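Local atomic coordinates of thiosulfate sulfurtransferase (Pseudomonas aeruginosa, PDB entry 1YT8), a protein that probably transfers sulfur from thiosulfate to cyanide, using a chain built of four rhodanese-like domains. Residues Q37-F42 with T67-G72; S99-R102 with E107-R110; I167-A172 with A179-D184. All blocks are in the same frame, centred on the assembly; numbering follows the deposited sequence.

Interaction 1. Residues Q37-F42 with T67-G72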
# COMPACT_ATOMS: atom_id res chain seq x y z
N GLN A 37 -6.30 -13.60 4.84
CA GLN A 37 -7.38 -14.46 5.33
C GLN A 37 -7.73 -14.17 6.78
O GLN A 37 -8.87 -14.39 7.20
CB GLN A 37 -7.01 -15.94 5.17
CG GLN A 37 -6.56 -16.30 3.76
CD GLN A 37 -7.49 -15.75 2.68
OE1 GLN A 37 -7.04 -15.20 1.67
NE2 GLN A 37 -8.80 -15.89 2.90
N ALA A 38 -6.77 -13.68 7.55
CA ALA A 38 -6.99 -13.37 8.96
C ALA A 38 -5.80 -12.68 9.62
O ALA A 38 -4.68 -13.19 9.57
CB ALA A 38 -7.34 -14.64 9.73
N HIS A 39 -6.04 -11.53 10.23
CA HIS A 39 -4.99 -10.79 10.91
C HIS A 39 -5.57 -9.72 11.82
O HIS A 39 -6.69 -9.27 11.62
CB HIS A 39 -4.04 -10.15 9.88
CG HIS A 39 -4.70 -9.13 9.00
ND1 HIS A 39 -4.96 -7.84 9.41
CD2 HIS A 39 -5.12 -9.21 7.71
CE1 HIS A 39 -5.51 -7.17 8.42
NE2 HIS A 39 -5.62 -7.97 7.38
N PRO A 40 -4.82 -9.33 12.86
CA PRO A 40 -5.30 -8.30 13.78
C PRO A 40 -5.47 -6.99 13.02
O PRO A 40 -4.78 -6.75 12.03
CB PRO A 40 -4.19 -8.23 14.83
CG PRO A 40 -3.67 -9.64 14.86
CD PRO A 40 -3.60 -9.98 13.39
N LEU A 41 -6.38 -6.15 13.48
CA LEU A 41 -6.66 -4.87 12.83
C LEU A 41 -5.44 -4.03 12.44
O LEU A 41 -5.34 -3.56 11.31
CB LEU A 41 -7.58 -4.03 13.71
CG LEU A 41 -7.98 -2.65 13.19
CD1 LEU A 41 -8.59 -2.79 11.79
CD2 LEU A 41 -8.99 -2.02 14.15
N PHE A 42 -4.51 -3.85 13.38
CA PHE A 42 -3.34 -3.03 13.12
C PHE A 42 -2.06 -3.78 12.76
O PHE A 42 -0.97 -3.20 12.78
CB PHE A 42 -3.12 -2.07 14.29
CG PHE A 42 -4.19 -1.02 14.40
CD1 PHE A 42 -4.31 -0.04 13.41
CD2 PHE A 42 -5.14 -1.07 15.41
CE1 PHE A 42 -5.36 0.87 13.43
CE2 PHE A 42 -6.20 -0.17 15.44
CZ PHE A 42 -6.31 0.81 14.45
N THR A 67 6.81 -6.71 17.19
CA THR A 67 6.28 -8.02 17.53
C THR A 67 5.90 -8.71 16.22
O THR A 67 4.99 -8.27 15.51
CB THR A 67 5.03 -7.92 18.44
OG1 THR A 67 5.37 -7.25 19.66
CG2 THR A 67 4.50 -9.31 18.77
N VAL A 68 6.61 -9.79 15.89
CA VAL A 68 6.34 -10.53 14.66
C VAL A 68 5.49 -11.78 14.93
O VAL A 68 5.48 -12.30 16.05
CB VAL A 68 7.65 -10.97 13.96
CG1 VAL A 68 8.46 -9.75 13.55
CG2 VAL A 68 8.47 -11.86 14.89
N TYR A 69 4.78 -12.26 13.92
CA TYR A 69 3.97 -13.45 14.09
C TYR A 69 3.61 -14.11 12.76
O TYR A 69 3.74 -13.50 11.70
CB TYR A 69 2.67 -13.10 14.83
CG TYR A 69 1.59 -12.46 13.96
CD1 TYR A 69 0.66 -13.25 13.27
CD2 TYR A 69 1.53 -11.08 13.78
CE1 TYR A 69 -0.30 -12.68 12.43
CE2 TYR A 69 0.57 -10.49 12.94
CZ TYR A 69 -0.34 -11.30 12.27
OH TYR A 69 -1.27 -10.73 11.42
N ASP A 70 3.19 -15.36 12.85
CA ASP A 70 2.73 -16.13 11.70
C ASP A 70 1.72 -17.09 12.31
O ASP A 70 1.25 -16.86 13.42
CB ASP A 70 3.87 -16.91 11.01
CG ASP A 70 4.63 -17.83 11.95
OD1 ASP A 70 4.10 -18.23 13.01
OD2 ASP A 70 5.78 -18.18 11.60
N ASP A 71 1.35 -18.14 11.59
CA ASP A 71 0.38 -19.07 12.16
C ASP A 71 0.99 -20.45 12.34
O ASP A 71 0.34 -21.46 12.06
CB ASP A 71 -0.88 -19.13 11.29
CG ASP A 71 -2.04 -19.83 11.99
OD1 ASP A 71 -2.17 -19.68 13.22
OD2 ASP A 71 -2.83 -20.51 11.31
N GLY A 72 2.24 -20.49 12.80
CA GLY A 72 2.92 -21.75 13.04
C GLY A 72 3.87 -22.25 11.97
O GLY A 72 4.47 -23.32 12.13

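Interaction 2. Residues S99-R102 with E107-R110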
# COMPACT_ATOMS: atom_id res chain seq x y z
N SER A 99 -3.06 -17.82 16.25
CA SER A 99 -3.98 -18.56 17.10
C SER A 99 -3.99 -18.01 18.52
O SER A 99 -5.01 -18.04 19.20
CB SER A 99 -3.61 -20.05 17.11
OG SER A 99 -3.83 -20.62 15.84
N GLY A 100 -2.84 -17.50 18.95
CA GLY A 100 -2.74 -16.93 20.29
C GLY A 100 -3.63 -15.71 20.39
O GLY A 100 -4.30 -15.50 21.39
N TRP A 101 -3.62 -14.89 19.34
CA TRP A 101 -4.43 -13.68 19.30
C TRP A 101 -5.92 -14.04 19.36
O TRP A 101 -6.69 -13.47 20.14
CB TRP A 101 -4.13 -12.89 18.03
CG TRP A 101 -4.84 -11.58 17.93
CD1 TRP A 101 -6.14 -11.37 17.53
CD2 TRP A 101 -4.31 -10.29 18.25
NE1 TRP A 101 -6.44 -10.03 17.58
CE2 TRP A 101 -5.34 -9.34 18.02
CE3 TRP A 101 -3.07 -9.84 18.71
CZ2 TRP A 101 -5.15 -7.97 18.23
CZ3 TRP A 101 -2.88 -8.47 18.92
CH2 TRP A 101 -3.92 -7.55 18.68
N ARG A 102 -6.31 -15.00 18.53
CA ARG A 102 -7.69 -15.46 18.47
C ARG A 102 -8.14 -16.03 19.82
O ARG A 102 -9.20 -15.66 20.33
CB ARG A 102 -7.85 -16.53 17.38
CG ARG A 102 -9.27 -17.05 17.22
CD ARG A 102 -9.35 -18.25 16.29
NE ARG A 102 -8.90 -17.94 14.94
CZ ARG A 102 -7.74 -18.33 14.42
NH1 ARG A 102 -6.90 -19.06 15.15
NH2 ARG A 102 -7.42 -18.00 13.18
N GLU A 107 -9.92 -9.64 18.10
CA GLU A 107 -10.71 -9.59 16.88
C GLU A 107 -9.80 -9.82 15.68
O GLU A 107 -8.66 -9.37 15.67
CB GLU A 107 -11.39 -8.22 16.76
CG GLU A 107 -12.39 -8.06 15.61
CD GLU A 107 -13.66 -8.90 15.78
OE1 GLU A 107 -13.95 -9.35 16.91
OE2 GLU A 107 -14.38 -9.10 14.79
N LEU A 108 -10.29 -10.55 14.68
CA LEU A 108 -9.50 -10.83 13.48
C LEU A 108 -10.21 -10.32 12.23
O LEU A 108 -11.44 -10.35 12.15
CB LEU A 108 -9.21 -12.33 13.36
CG LEU A 108 -8.18 -12.85 14.37
CD1 LEU A 108 -8.02 -14.36 14.23
CD2 LEU A 108 -6.85 -12.14 14.14
N PHE A 109 -9.43 -9.86 11.26
CA PHE A 109 -9.98 -9.31 10.02
C PHE A 109 -9.38 -9.95 8.79
O PHE A 109 -8.24 -10.41 8.81
CB PHE A 109 -9.68 -7.80 9.95
CG PHE A 109 -10.33 -6.99 11.04
CD1 PHE A 109 -11.49 -6.27 10.79
CD2 PHE A 109 -9.76 -6.93 12.31
CE1 PHE A 109 -12.07 -5.48 11.78
CE2 PHE A 109 -10.34 -6.15 13.32
CZ PHE A 109 -11.50 -5.42 13.05
N ARG A 110 -10.14 -9.97 7.70
CA ARG A 110 -9.61 -10.51 6.45
C ARG A 110 -9.38 -9.32 5.53
O ARG A 110 -9.67 -8.18 5.90
CB ARG A 110 -10.57 -11.51 5.80
CG ARG A 110 -11.95 -10.97 5.52
CD ARG A 110 -12.72 -11.89 4.57
NE ARG A 110 -12.16 -11.86 3.22
CZ ARG A 110 -11.34 -12.77 2.71
NH1 ARG A 110 -10.95 -13.81 3.44
NH2 ARG A 110 -10.89 -12.63 1.47

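Interaction 3. Residues I167-A172 with A179-D184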
# COMPACT_ATOMS: atom_id res chain seq x y z
N ILE A 167 -13.68 10.66 -15.09
CA ILE A 167 -12.44 11.43 -15.16
C ILE A 167 -11.55 11.05 -13.97
O ILE A 167 -12.01 11.05 -12.84
CB ILE A 167 -12.74 12.95 -15.08
CG1 ILE A 167 -13.69 13.34 -16.21
CG2 ILE A 167 -11.43 13.75 -15.14
CD1 ILE A 167 -14.33 14.71 -16.04
N SER A 168 -10.29 10.74 -14.24
CA SER A 168 -9.38 10.37 -13.17
C SER A 168 -8.98 11.55 -12.29
O SER A 168 -8.40 12.53 -12.76
CB SER A 168 -8.12 9.73 -13.75
OG SER A 168 -7.15 9.50 -12.74
N VAL A 169 -9.32 11.46 -11.00
CA VAL A 169 -8.99 12.50 -10.04
C VAL A 169 -8.69 11.81 -8.71
O VAL A 169 -9.56 11.72 -7.83
CB VAL A 169 -10.15 13.51 -9.83
CG1 VAL A 169 -9.67 14.68 -8.96
CG2 VAL A 169 -10.67 14.02 -11.16
N PRO A 170 -7.46 11.29 -8.55
CA PRO A 170 -7.04 10.59 -7.33
C PRO A 170 -7.47 11.32 -6.06
O PRO A 170 -7.42 12.55 -5.98
CB PRO A 170 -5.52 10.52 -7.48
CG PRO A 170 -5.36 10.36 -8.96
CD PRO A 170 -6.33 11.39 -9.50
N GLY A 171 -7.89 10.53 -5.07
CA GLY A 171 -8.38 11.04 -3.80
C GLY A 171 -7.98 12.41 -3.27
O GLY A 171 -8.85 13.26 -3.04
N ALA A 172 -6.69 12.63 -3.05
CA ALA A 172 -6.24 13.91 -2.51
C ALA A 172 -6.40 15.09 -3.46
O ALA A 172 -6.40 16.24 -3.03
CB ALA A 172 -4.79 13.80 -2.05
N ALA A 179 -13.12 22.55 -8.70
CA ALA A 179 -13.63 23.81 -9.22
C ALA A 179 -13.40 23.97 -10.73
O ALA A 179 -14.16 24.66 -11.41
CB ALA A 179 -13.01 24.98 -8.47
N GLU A 180 -12.36 23.33 -11.24
CA GLU A 180 -12.02 23.40 -12.67
C GLU A 180 -12.79 22.34 -13.47
O GLU A 180 -13.00 22.50 -14.67
CB GLU A 180 -10.52 23.18 -12.87
CG GLU A 180 -9.60 24.12 -12.09
CD GLU A 180 -9.14 25.32 -12.89
OE1 GLU A 180 -8.78 25.16 -14.08
OE2 GLU A 180 -9.11 26.44 -12.33
N LEU A 181 -13.20 21.26 -12.81
CA LEU A 181 -13.93 20.20 -13.49
C LEU A 181 -15.44 20.37 -13.38
O LEU A 181 -16.19 19.85 -14.21
CB LEU A 181 -13.51 18.83 -12.93
CG LEU A 181 -12.04 18.46 -13.15
CD1 LEU A 181 -11.74 17.15 -12.44
CD2 LEU A 181 -11.75 18.33 -14.63
N ALA A 182 -15.88 21.10 -12.37
CA ALA A 182 -17.30 21.36 -12.14
C ALA A 182 -17.50 22.80 -11.67
O ALA A 182 -17.98 23.04 -10.56
CB ALA A 182 -17.85 20.38 -11.10
N PRO A 183 -17.15 23.77 -12.53
CA PRO A 183 -17.28 25.20 -12.20
C PRO A 183 -18.70 25.69 -11.92
O PRO A 183 -18.90 26.60 -11.11
CB PRO A 183 -16.65 25.89 -13.42
CG PRO A 183 -16.93 24.93 -14.54
CD PRO A 183 -16.62 23.59 -13.89
N ASP A 184 -19.68 25.08 -12.57
CA ASP A 184 -21.08 25.46 -12.37
C ASP A 184 -21.57 24.80 -11.08
O ASP A 184 -21.53 23.58 -10.94
CB ASP A 184 -21.92 24.98 -13.55
CG ASP A 184 -23.28 25.66 -13.61
OD1 ASP A 184 -23.93 25.80 -12.55
OD2 ASP A 184 -23.71 26.03 -14.72

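Interaction 1. Residues Q37-F42 with T67-G72
The phenol oxygen of Y69 fits against the loop at H39 and P40: its OH lies 3.1 Å from P40 CD and 3.2 Å from H39 CB. Both are carbon contacts, and no hydrogen bond joins the two segments. P40 and Y69 approach from opposite directions, and the proline CD also reaches CZ of the phenol at 3.7 Å, lying oblique to its ring. With chi1 of 79°, Y69 CG stands between the backbone N and the carbonyl carbon, and from there the ring projects off strand 66-69 to the loop. Its hydroxyl has a weak hydrogen bond to D28, and L26 of the neighbouring strand touches both P40 and Y69. The H39 imidazole is held in its own loop: ND1 donates to P40 O over 2.8 Å, nearly straight at 168° and close to the ring plane, while NE2 bonds to D111 O and F35 stacks on the ring. Just past the strand, D70 OD1 accepts from G72 N at 2.9 Å, closing an Asx turn. The contact packs a central strand of the parallel sheet against the loop leading to edge strand 44-45, an alpha/beta arrangement of the rhodanese-like domain.

Interaction 2. Residues S99-R102 with E107-R110
W101 and L108 meet where helix 97-103 of the first rhodanese-like domain gives way to the loop that leads on to helix 114-127. The tight part is the buried indole. W101 CD1 lies 3.5 Å from L108 CD2, the indole and the leucine running antiparallel alongside one another, and CG of the leucine backs this up at 4.0 Å from the same CD1. Next to it the indole N-H makes the polar link of the contact, a hydrogen bond from W101 NE1 to E107 O of 3.0 Å. It is clearly bent, 142° at the hydrogen, and the donor sits above the carbonyl plane. W101 CG is anti to the backbone N (chi1 -176°), which carries the indole off the helix to the loop. F11 meets W101 edge-to-face, and P40 touches both W101 and L108. The looser side belongs to R102, an exposed residue whose chain crosses L108 at about a right angle; its bend at chi3 (-61°) brings NE and the guanidinium back near L108 CD1. It meets the leucine through van der Waals contact alone. E107 starts away from the helix, and its carboxylate forms a salt bridge with R520, tying the loop to helix 514-521. On the open side, one methyl meets the arginine at its root and near its head: L108 CD1 is 3.8 Å from R102 CB and 3.8 Å from R102 NH2.

Interaction 3. Residues I167-A172 with A179-D184
This is a small, wholly apolar contact between V169 and I167 on one side and L181 on the other, set at the edge of the second parallel sheet of the chain. Strand 167-168 is one of the two edge strands of that sheet; the chain leaves it through V169 and P170, runs into helix 174-181, and returns at the end of that helix with L181 against the residues it has just left. Only 112 Å² is buried between the two segments, and no hydrogen bond crosses. The closest approach is between two methyls: V169 CG2 and L181 CD1 reach toward each other tip to tip at 3.5 Å. The same leucine methyl lies 4.4 Å from I167 CG2, a looser contact, so the CD1 branch of L181 meets both residues. L181 CG is anti to the carbonyl carbon (chi1 -64°) and the chain then extends through chi2 of 175°, bringing CD1 to V169, just past the strand. V169 holds CG1 anti to its backbone N (chi1 -172°), which leaves CG2 as the branch that faces the leucine. The CB of S168, between the two, starts away from the helix, and the side chain touches F155 and Y158 of helix 155-160. L150 of strand 147-151 is touched by I167, V169 and L181 alike, while backbone hydrogen bonds join I167 to I149 and D151, and V169 to D151. Directly after L181 the chain leaves helical geometry at A182. The edge strand pairs with strand 147-151, and the end of the following helix packs its leucine against both, in the layered alpha/beta build of a rhodanese-like domain with its parallel sheet in strand order 1-5-4-2-3.

Interaction 1 comes first along the chain and closes the longest loop: the 24 residues between 37-42 and 67-72 hold edge strand 44-45 and helix 51-58. Interaction 2 follows in series, closing a short connection of four residues after helix 97-103. The two neither nest nor cross, yet their centres are 7 Å apart and they touch: H39 O probably accepts from F109 N, and D71 OD1 is probably hydrogen-bonded to S99 OG. Together they join the first sheet, helix 97-103 and the segment that follows. Interaction 3, in the next rhodanese-like domain, ties edge strand 167-168 and the loop after it to the end of helix 174-181, about 39 Å from interaction 1 between centres.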